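Local coordinates for Apc35852 (Geobacillus stearothermophilus, PDB 1U9C), which is of unknown function but belongs to the DJ-1/PfpI family, whose members include chaperones and cysteine proteases, at residues A[175-178]-A[183-186]; A[133-138]-A[145-150]; A[199-204]-A[210-215]; A[97-102]-A[161-166]. One frame throughout, in Å; residues are numbered along the deposited sequence.

Interaction 1: residues A[175-178]-A[183-186]; sequences STLR and NFVR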
# COMPACT_ATOMS: atom_id res chain seq x y z
N SER A 175 7.35 -8.20 -11.74
CA SER A 175 7.82 -8.10 -13.11
C SER A 175 7.66 -6.70 -13.65
O SER A 175 8.54 -6.15 -14.32
CB SER A 175 7.00 -9.05 -13.99
OG SER A 175 7.40 -10.38 -13.72
N THR A 176 6.51 -6.12 -13.35
CA THR A 176 6.19 -4.81 -13.87
C THR A 176 7.02 -3.71 -13.20
O THR A 176 7.49 -2.76 -13.84
CB THR A 176 4.65 -4.60 -13.87
OG1 THR A 176 4.06 -5.62 -14.70
CG2 THR A 176 4.24 -3.33 -14.59
N LEU A 177 7.21 -3.83 -11.87
CA LEU A 177 8.07 -2.88 -11.18
C LEU A 177 9.50 -2.91 -11.72
O LEU A 177 10.12 -1.87 -11.92
CB LEU A 177 8.11 -3.18 -9.69
CG LEU A 177 6.85 -2.87 -8.91
CD1 LEU A 177 6.92 -3.56 -7.56
CD2 LEU A 177 6.61 -1.38 -8.81
N ARG A 178 10.02 -4.10 -11.97
CA ARG A 178 11.34 -4.19 -12.61
C ARG A 178 11.37 -3.60 -14.02
O ARG A 178 12.27 -2.86 -14.38
CB ARG A 178 11.85 -5.62 -12.60
CG ARG A 178 13.16 -5.77 -13.28
CD ARG A 178 13.66 -7.20 -13.38
NE ARG A 178 13.62 -7.86 -12.08
CZ ARG A 178 12.68 -8.70 -11.68
NH1 ARG A 178 12.76 -9.23 -10.47
NH2 ARG A 178 11.65 -9.03 -12.47
N ASN A 183 14.93 -1.63 -8.95
CA ASN A 183 15.86 -2.68 -8.53
C ASN A 183 15.16 -3.49 -7.47
O ASN A 183 15.04 -3.05 -6.32
CB ASN A 183 17.15 -2.07 -7.98
CG ASN A 183 17.91 -1.35 -9.04
OD1 ASN A 183 18.05 -1.85 -10.15
ND2 ASN A 183 18.38 -0.15 -8.72
N PHE A 184 14.65 -4.64 -7.87
CA PHE A 184 13.77 -5.43 -7.05
C PHE A 184 14.59 -6.32 -6.14
O PHE A 184 15.62 -6.87 -6.54
CB PHE A 184 12.85 -6.27 -7.93
CG PHE A 184 11.71 -6.89 -7.17
CD1 PHE A 184 10.51 -6.20 -6.99
CD2 PHE A 184 11.86 -8.11 -6.57
CE1 PHE A 184 9.47 -6.78 -6.27
CE2 PHE A 184 10.84 -8.67 -5.83
CZ PHE A 184 9.64 -8.00 -5.69
N VAL A 185 14.10 -6.47 -4.92
CA VAL A 185 14.73 -7.31 -3.93
C VAL A 185 13.62 -7.93 -3.09
O VAL A 185 12.48 -7.43 -3.02
CB VAL A 185 15.74 -6.48 -3.11
CG1 VAL A 185 15.02 -5.52 -2.18
CG2 VAL A 185 16.74 -7.39 -2.39
N ARG A 186 13.94 -9.07 -2.49
CA ARG A 186 12.97 -9.80 -1.71
C ARG A 186 13.63 -10.72 -0.72
O ARG A 186 14.85 -10.86 -0.70
CB ARG A 186 12.08 -10.61 -2.67
CG ARG A 186 12.89 -11.25 -3.79
CD ARG A 186 12.26 -12.44 -4.35
NE ARG A 186 11.92 -13.41 -3.33
CZ ARG A 186 11.22 -14.52 -3.59
NH1 ARG A 186 10.80 -14.77 -4.82
NH2 ARG A 186 10.93 -15.35 -2.60
O HOH W 1 15.36 -5.86 -10.42
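Phe184 reaches from the short strand 183-184 toward helix 173-179 and meets the side chains of two successive residues there, Leu177 and Arg178. Strand 183-184 pairs in parallel with strand 151-152, so the contact packs the helix against this small two-stranded sheet. CG of Phe184 stands anti to the backbone N (chi1 -167°), which swings the ring out toward the helix, where Leu177 meets its edge and Arg178 crosses the side chain at about a right angle. Leu177 CD1 lies near the ring plane, 4.3 Å from CE1 of Phe184; this is loose apolar contact at the rim. The Arg178 chain runs extended through the first two torsions and then bends at chi3 (-51°), which brings the guanidinium back across the base of the phenylalanine. NH1 of Arg178 lies 3.9 Å from CB of Phe184 and 4.2 Å from CD2, while the guanidinium and ring planes are turned 63° apart. The same NH1 makes a salt bridge to Glu174, one helical turn back. A water accepts from Arg178 NE at 3.1 Å and from the backbone N of Phe184 at 2.9 Å, bridging helix and strand. Across the two segments there is no direct hydrogen bond; the joint rests on an apolar touch at Leu177, the guanidinium lying against the phenylalanine, and one shared water, with the arginine's charge answered by Glu174.

Interaction 2: residues A[133-138]-A[145-150]; sequences SGLVNA and PIVKGK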
# COMPACT_ATOMS: atom_id res chain seq x y z
N SER A 133 1.29 -1.81 -6.43
CA SER A 133 0.52 -1.62 -7.68
C SER A 133 0.17 -0.16 -7.95
O SER A 133 0.09 0.27 -9.10
CB SER A 133 -0.75 -2.50 -7.70
OG SER A 133 -1.62 -2.17 -6.68
N GLY A 134 -0.02 0.63 -6.89
CA GLY A 134 -0.34 2.05 -7.03
C GLY A 134 0.83 2.80 -7.67
O GLY A 134 0.62 3.84 -8.26
N LEU A 135 2.03 2.24 -7.57
CA LEU A 135 3.24 2.90 -8.11
C LEU A 135 3.53 2.57 -9.57
O LEU A 135 4.40 3.22 -10.18
CB LEU A 135 4.44 2.48 -7.29
CG LEU A 135 4.50 3.07 -5.90
CD1 LEU A 135 5.41 2.24 -4.99
CD2 LEU A 135 5.03 4.54 -6.02
N VAL A 136 2.86 1.57 -10.15
CA VAL A 136 3.35 1.02 -11.43
C VAL A 136 3.34 2.07 -12.55
O VAL A 136 4.27 2.09 -13.39
CB VAL A 136 2.55 -0.27 -11.79
CG1 VAL A 136 2.62 -0.60 -13.26
CG2 VAL A 136 3.10 -1.41 -10.93
N ASN A 137 2.33 2.94 -12.57
CA ASN A 137 2.16 3.98 -13.59
C ASN A 137 2.18 5.40 -12.99
O ASN A 137 1.71 6.34 -13.64
CB ASN A 137 0.85 3.75 -14.33
CG ASN A 137 0.78 2.36 -14.95
OD1 ASN A 137 1.70 1.94 -15.65
ND2 ASN A 137 -0.36 1.68 -14.80
N ALA A 138 2.81 5.54 -11.82
CA ALA A 138 2.98 6.83 -11.14
C ALA A 138 4.37 7.41 -11.47
O ALA A 138 5.34 6.66 -11.63
CB ALA A 138 2.84 6.70 -9.66
N PRO A 145 9.37 7.39 -13.98
CA PRO A 145 8.69 6.55 -12.99
C PRO A 145 9.24 6.77 -11.59
O PRO A 145 10.47 6.84 -11.40
CB PRO A 145 9.00 5.13 -13.45
CG PRO A 145 9.12 5.24 -14.86
CD PRO A 145 9.94 6.55 -15.05
N ILE A 146 8.34 6.90 -10.62
CA ILE A 146 8.77 7.06 -9.23
C ILE A 146 9.72 5.94 -8.77
O ILE A 146 10.67 6.22 -8.03
CB ILE A 146 7.55 7.19 -8.28
CG1 ILE A 146 6.79 8.51 -8.55
CG2 ILE A 146 8.02 7.08 -6.85
CD1 ILE A 146 5.42 8.58 -8.00
N VAL A 147 9.49 4.70 -9.22
CA VAL A 147 10.35 3.57 -8.82
C VAL A 147 11.65 3.39 -9.60
O VAL A 147 12.43 2.48 -9.31
CB VAL A 147 9.60 2.23 -8.84
CG1 VAL A 147 8.39 2.32 -7.96
CG2 VAL A 147 9.18 1.82 -10.25
N LYS A 148 11.87 4.19 -10.63
CA LYS A 148 13.07 4.05 -11.44
C LYS A 148 14.34 4.25 -10.64
O LYS A 148 14.53 5.29 -10.01
CB LYS A 148 13.03 5.01 -12.65
CG LYS A 148 14.32 5.06 -13.46
CD LYS A 148 14.13 5.75 -14.80
CE LYS A 148 15.46 5.84 -15.59
NZ LYS A 148 15.29 6.12 -17.05
N GLY A 149 15.22 3.24 -10.66
CA GLY A 149 16.49 3.28 -9.93
C GLY A 149 16.39 3.10 -8.43
O GLY A 149 17.38 3.23 -7.71
N LYS A 150 15.20 2.77 -7.97
CA LYS A 150 14.96 2.62 -6.54
C LYS A 150 14.90 1.15 -6.13
O LYS A 150 14.41 0.31 -6.91
CB LYS A 150 13.63 3.26 -6.16
CG LYS A 150 13.52 4.76 -6.40
CD LYS A 150 14.50 5.55 -5.56
CE LYS A 150 14.04 5.65 -4.11
NZ LYS A 150 13.09 6.77 -3.93
O HOH W 2 6.87 4.12 -10.62
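Leu135 lies against Ile146 and Val147 at the apolar heart of this contact, with Ala138 adding its methyl beside them. CB of Leu135 rests 4.0 Å from CG1 of Val147, and further out along the same side chain CD2 sits 4.0 Å from CG2 of Ile146; the leucine and isoleucine cross at about a right angle. Ile146 divides its branches between two partners. CG2, anti to the backbone N, meets the leucine, whereas the other branch (CG1 beside the backbone N, chi1 -67°) carries CD1 to within 3.6 Å of CB of Ala138. Outward from these methyls the backbones join directly: Ile146 N donates to Ala138 O over 3.2 Å, nearly straight at 170°, from a position tilted 31° out of the carbonyl plane. Next to this bond a water accepts from Val147 N at 3.0 Å and lies 2.7 Å from Leu135 O, linking the two type I turns that run from Leu135 to Ala138 and from Pro145 to Lys148. Both segments belong to the long connection between strands 124-127 and 151-152. Leu115 and Ala119 of helix 109-120 pack on Ile146, Leu115 also touching Ala138; Val136 faces helix 173-179, and Leu135 meets Leu200 of strand 200-203. The contact is thus wedged between two helices and the central sheet.

Interaction 3: residues A[199-204]-A[210-215]; sequences NLITGQ and RSTAEK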
# COMPACT_ATOMS: atom_id res chain seq x y z
N ASN A 199 13.16 7.85 0.72
CA ASN A 199 11.75 8.14 0.99
C ASN A 199 10.75 7.07 0.58
O ASN A 199 9.53 7.26 0.82
CB ASN A 199 11.33 9.42 0.31
CG ASN A 199 12.12 10.62 0.76
OD1 ASN A 199 12.59 10.68 1.90
ND2 ASN A 199 12.28 11.57 -0.13
N LEU A 200 11.18 6.02 -0.09
CA LEU A 200 10.29 4.99 -0.60
C LEU A 200 10.51 3.73 0.21
O LEU A 200 11.62 3.16 0.25
CB LEU A 200 10.62 4.73 -2.07
CG LEU A 200 9.79 3.74 -2.81
CD1 LEU A 200 8.35 4.16 -2.80
CD2 LEU A 200 10.27 3.61 -4.27
N ILE A 201 9.44 3.28 0.85
CA ILE A 201 9.50 2.13 1.75
C ILE A 201 8.48 1.09 1.27
O ILE A 201 7.33 1.43 1.03
CB ILE A 201 9.13 2.65 3.15
CG1 ILE A 201 10.24 3.56 3.67
CG2 ILE A 201 8.92 1.49 4.12
CD1 ILE A 201 9.89 4.37 4.87
N THR A 202 8.87 -0.15 1.15
CA THR A 202 8.01 -1.20 0.65
C THR A 202 8.19 -2.45 1.45
O THR A 202 9.28 -2.73 1.98
CB THR A 202 8.26 -1.47 -0.85
OG1 THR A 202 9.65 -1.61 -1.15
CG2 THR A 202 7.76 -0.33 -1.70
N GLY A 203 7.14 -3.26 1.47
CA GLY A 203 7.10 -4.53 2.20
C GLY A 203 6.56 -5.61 1.28
O GLY A 203 5.76 -5.35 0.39
N GLN A 204 6.96 -6.85 1.50
CA GLN A 204 6.69 -7.95 0.56
C GLN A 204 5.34 -8.63 0.69
O GLN A 204 4.77 -9.05 -0.29
CB GLN A 204 7.81 -8.97 0.71
CG GLN A 204 7.87 -10.01 -0.38
CD GLN A 204 9.01 -10.95 -0.21
OE1 GLN A 204 10.10 -10.53 0.13
NE2 GLN A 204 8.74 -12.23 -0.36
N ARG A 210 4.10 -4.90 9.83
CA ARG A 210 4.65 -4.20 10.94
C ARG A 210 5.99 -3.51 10.65
O ARG A 210 6.17 -2.33 10.94
CB ARG A 210 4.77 -5.08 12.17
CG ARG A 210 5.15 -4.32 13.38
CD ARG A 210 5.10 -5.16 14.68
NE ARG A 210 3.74 -5.67 14.84
CZ ARG A 210 2.73 -5.06 15.46
NH1 ARG A 210 2.91 -3.91 16.12
NH2 ARG A 210 1.54 -5.66 15.48
N SER A 211 6.90 -4.22 10.00
CA SER A 211 8.22 -3.69 9.74
C SER A 211 8.16 -2.54 8.77
O SER A 211 8.89 -1.57 8.89
CB SER A 211 9.23 -4.74 9.24
OG SER A 211 8.91 -5.30 7.99
N THR A 212 7.22 -2.62 7.83
CA THR A 212 7.02 -1.53 6.87
C THR A 212 6.58 -0.30 7.63
O THR A 212 7.11 0.81 7.42
CB THR A 212 5.99 -1.93 5.77
OG1 THR A 212 6.46 -3.11 5.10
CG2 THR A 212 5.93 -0.88 4.66
N ALA A 213 5.58 -0.46 8.48
CA ALA A 213 5.11 0.66 9.29
C ALA A 213 6.20 1.24 10.17
O ALA A 213 6.29 2.44 10.34
CB ALA A 213 3.91 0.26 10.12
N GLU A 214 7.06 0.39 10.73
CA GLU A 214 8.11 0.89 11.60
C GLU A 214 9.17 1.67 10.84
O GLU A 214 9.80 2.62 11.37
CB GLU A 214 8.72 -0.26 12.42
CG GLU A 214 7.74 -0.91 13.39
CD GLU A 214 7.26 0.00 14.52
OE1 GLU A 214 7.84 1.10 14.70
OE2 GLU A 214 6.32 -0.38 15.26
N LYS A 215 9.40 1.33 9.59
CA LYS A 215 10.26 2.15 8.75
C LYS A 215 9.68 3.54 8.50
O LYS A 215 10.42 4.52 8.45
CB LYS A 215 10.61 1.47 7.40
CG LYS A 215 11.66 0.33 7.51
CD LYS A 215 11.83 -0.48 6.21
CE LYS A 215 13.00 -1.46 6.29
NZ LYS A 215 12.76 -2.60 7.24
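Ile201 meets Thr212 and Lys215 with no ring, carboxylate or guanidinium between them; the flat groups involved are backbone peptides, and the isoleucine lies against two of their carbonyl oxygens. Its CD1 comes 3.6 Å from Lys215 O and its CG2 3.8 Å from Thr212 O, so the branched side chain spans one turn of the helix. CG2 also touches both side chains, at 3.7 Å from CB of Lys215 and 3.9 Å from CG2 of Thr212. Lys215 starts toward the strand, but then extends away and bends at chi4 (69°) to bring NZ to Ser194 OG on strand 194-197. Thr212 turns OG1 beside its own backbone N (chi1 -58°), from where it bonds Ser208 O in the preceding turn and rests 3.3 Å from CA of Gly203. A side chain at Gly203 would run into that hydroxyl, so the glycine lets the helix come close. An alanine in place of Ile201 would lack CG1, CG2 and CD1 and would probably open a gap between strand and helix beside Thr212 and Lys215. The axes of strand 200-203 and helix 210-215 pass 7.7 Å apart at 168°, almost antiparallel. A strand followed by a helix that folds back over the sheet, here next to helix 28-40, is the layered alpha/beta build of the flavodoxin-like DJ-1/PfpI fold.

Interaction 4: residues A[97-102]-A[161-166]; sequences GGHGTM and REVGLD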
# COMPACT_ATOMS: atom_id res chain seq x y z
N GLY A 97 -2.19 -3.62 0.88
CA GLY A 97 -2.48 -4.51 -0.26
C GLY A 97 -3.79 -5.25 -0.25
O GLY A 97 -4.83 -4.73 0.16
N GLY A 98 -3.72 -6.50 -0.68
CA GLY A 98 -4.84 -7.29 -1.14
C GLY A 98 -4.82 -7.30 -2.66
O GLY A 98 -4.53 -6.29 -3.28
N HIS A 99 -5.32 -8.38 -3.26
CA HIS A 99 -5.39 -8.44 -4.73
C HIS A 99 -6.32 -7.41 -5.33
O HIS A 99 -6.11 -7.10 -6.49
CB HIS A 99 -5.79 -9.85 -5.22
CG HIS A 99 -4.68 -10.85 -5.24
ND1 HIS A 99 -4.57 -11.83 -4.28
CD2 HIS A 99 -3.68 -11.07 -6.12
CE1 HIS A 99 -3.51 -12.58 -4.55
NE2 HIS A 99 -2.97 -12.17 -5.68
N GLY A 100 -7.27 -6.86 -4.56
CA GLY A 100 -8.15 -5.81 -5.08
C GLY A 100 -7.36 -4.67 -5.65
O GLY A 100 -7.75 -4.09 -6.65
N THR A 101 -6.22 -4.31 -5.03
CA THR A 101 -5.44 -3.21 -5.50
C THR A 101 -4.98 -3.33 -6.94
O THR A 101 -4.78 -2.34 -7.61
CB THR A 101 -4.19 -2.95 -4.60
OG1 THR A 101 -3.32 -4.12 -4.65
CG2 THR A 101 -4.54 -2.67 -3.18
N MET A 102 -4.71 -4.55 -7.40
CA MET A 102 -4.22 -4.77 -8.74
C MET A 102 -5.22 -4.30 -9.76
O MET A 102 -4.85 -4.07 -10.93
CB MET A 102 -3.92 -6.26 -8.96
CG MET A 102 -2.76 -6.77 -8.06
SD MET A 102 -1.17 -6.14 -8.65
CE MET A 102 -0.88 -7.17 -10.13
N ARG A 161 2.40 -17.05 -8.22
CA ARG A 161 2.22 -18.36 -8.85
C ARG A 161 1.78 -19.40 -7.82
O ARG A 161 0.97 -20.25 -8.13
CB ARG A 161 3.52 -18.84 -9.51
CG ARG A 161 3.91 -18.08 -10.77
CD ARG A 161 5.05 -18.72 -11.53
NE ARG A 161 6.15 -19.03 -10.63
CZ ARG A 161 7.21 -18.26 -10.40
NH1 ARG A 161 7.39 -17.10 -11.03
NH2 ARG A 161 8.13 -18.68 -9.52
N GLU A 162 2.31 -19.32 -6.60
CA GLU A 162 1.93 -20.27 -5.57
C GLU A 162 0.46 -20.17 -5.22
O GLU A 162 -0.23 -21.18 -5.13
CB GLU A 162 2.78 -20.13 -4.30
CG GLU A 162 2.18 -20.90 -3.12
CD GLU A 162 3.20 -21.38 -2.10
OE1 GLU A 162 2.90 -21.25 -0.89
OE2 GLU A 162 4.27 -21.88 -2.49
N VAL A 163 -0.04 -18.94 -5.09
CA VAL A 163 -1.45 -18.76 -4.73
C VAL A 163 -2.35 -19.14 -5.90
O VAL A 163 -3.52 -19.44 -5.70
CB VAL A 163 -1.77 -17.32 -4.16
CG1 VAL A 163 -0.87 -16.98 -2.99
CG2 VAL A 163 -1.68 -16.25 -5.22
N GLY A 164 -1.81 -19.13 -7.13
CA GLY A 164 -2.55 -19.53 -8.32
C GLY A 164 -3.27 -18.42 -9.09
O GLY A 164 -3.96 -18.72 -10.09
N LEU A 165 -3.06 -17.15 -8.72
CA LEU A 165 -3.84 -16.04 -9.30
C LEU A 165 -3.05 -15.23 -10.30
O LEU A 165 -3.61 -14.29 -10.89
CB LEU A 165 -4.30 -15.11 -8.19
CG LEU A 165 -5.43 -15.70 -7.35
CD1 LEU A 165 -5.77 -14.80 -6.17
CD2 LEU A 165 -6.68 -16.00 -8.18
N ASP A 166 -1.78 -15.56 -10.50
CA ASP A 166 -1.01 -14.97 -11.60
C ASP A 166 -1.76 -14.93 -12.95
O ASP A 166 -1.71 -13.89 -13.62
CB ASP A 166 0.35 -15.68 -11.80
CG ASP A 166 0.23 -17.12 -12.23
OD1 ASP A 166 -0.58 -17.87 -11.65
OD2 ASP A 166 0.95 -17.59 -13.15
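On its way to the contact of His99 with Leu165 and Val163, segment 97-102 leaves strand 92-95 through Gly97 and Gly98. Gly98 has a positive phi that a side chain would strain, and its N is hydrogen-bonded to OD2 of the modified cysteine, a sulfinoalanine, at position 129. This glycine-rich loop beside an oxidised cysteine, with His130 next in sequence, is consistent with the nucleophile site of DJ-1/PfpI proteins. His99 follows, its CG beside the backbone N (chi1 -80°), and the ring reaches out toward the end of helix 157-163. CD1 of Leu165 sits over one ring face in a CH-pi contact, 3.8 Å from the centroid and 20° off the normal. Val163 comes at the ring obliquely, its CG2 4.2 Å from CE1 of His99. NE2 of His99 is hydrogen-bonded to OE2 of Glu160, and the ring also meets that of His130 at about 45°. An alanine at His99 would probably leave Glu160 without this partner and uncover the methyl of Leu165. Beyond Gly100, Thr101 grips Gly98 O twice, through OG1 at 2.8 Å and through N at 3.1 Å, leading into helix 101-104. Met102 N then bonds His99 O at 3.0 Å.

How the interactions relate
Along the chain, interaction 4 opens first, and interaction 2 is nested inside the loop it closes; interactions 1 and 3 then follow in series. Interactions 1 and 2 are closest, centres about 10 Å apart, joined by the probable bond from Asn183 N to Lys150 O and by Val136 packing on Thr176 and Leu177. Interaction 2 also meets interaction 3 through Leu135 and Leu200, and interaction 4 through Ser133 and Thr101; interaction 1 touches interaction 3 where Arg186 packs on Gln204. Interactions 3 and 4, centres about 20 Å apart, do not touch. A line of packing leads from helix 209-221 and strand 200-203, over the connections following strand 124-127, to the loop beside the modified cysteine.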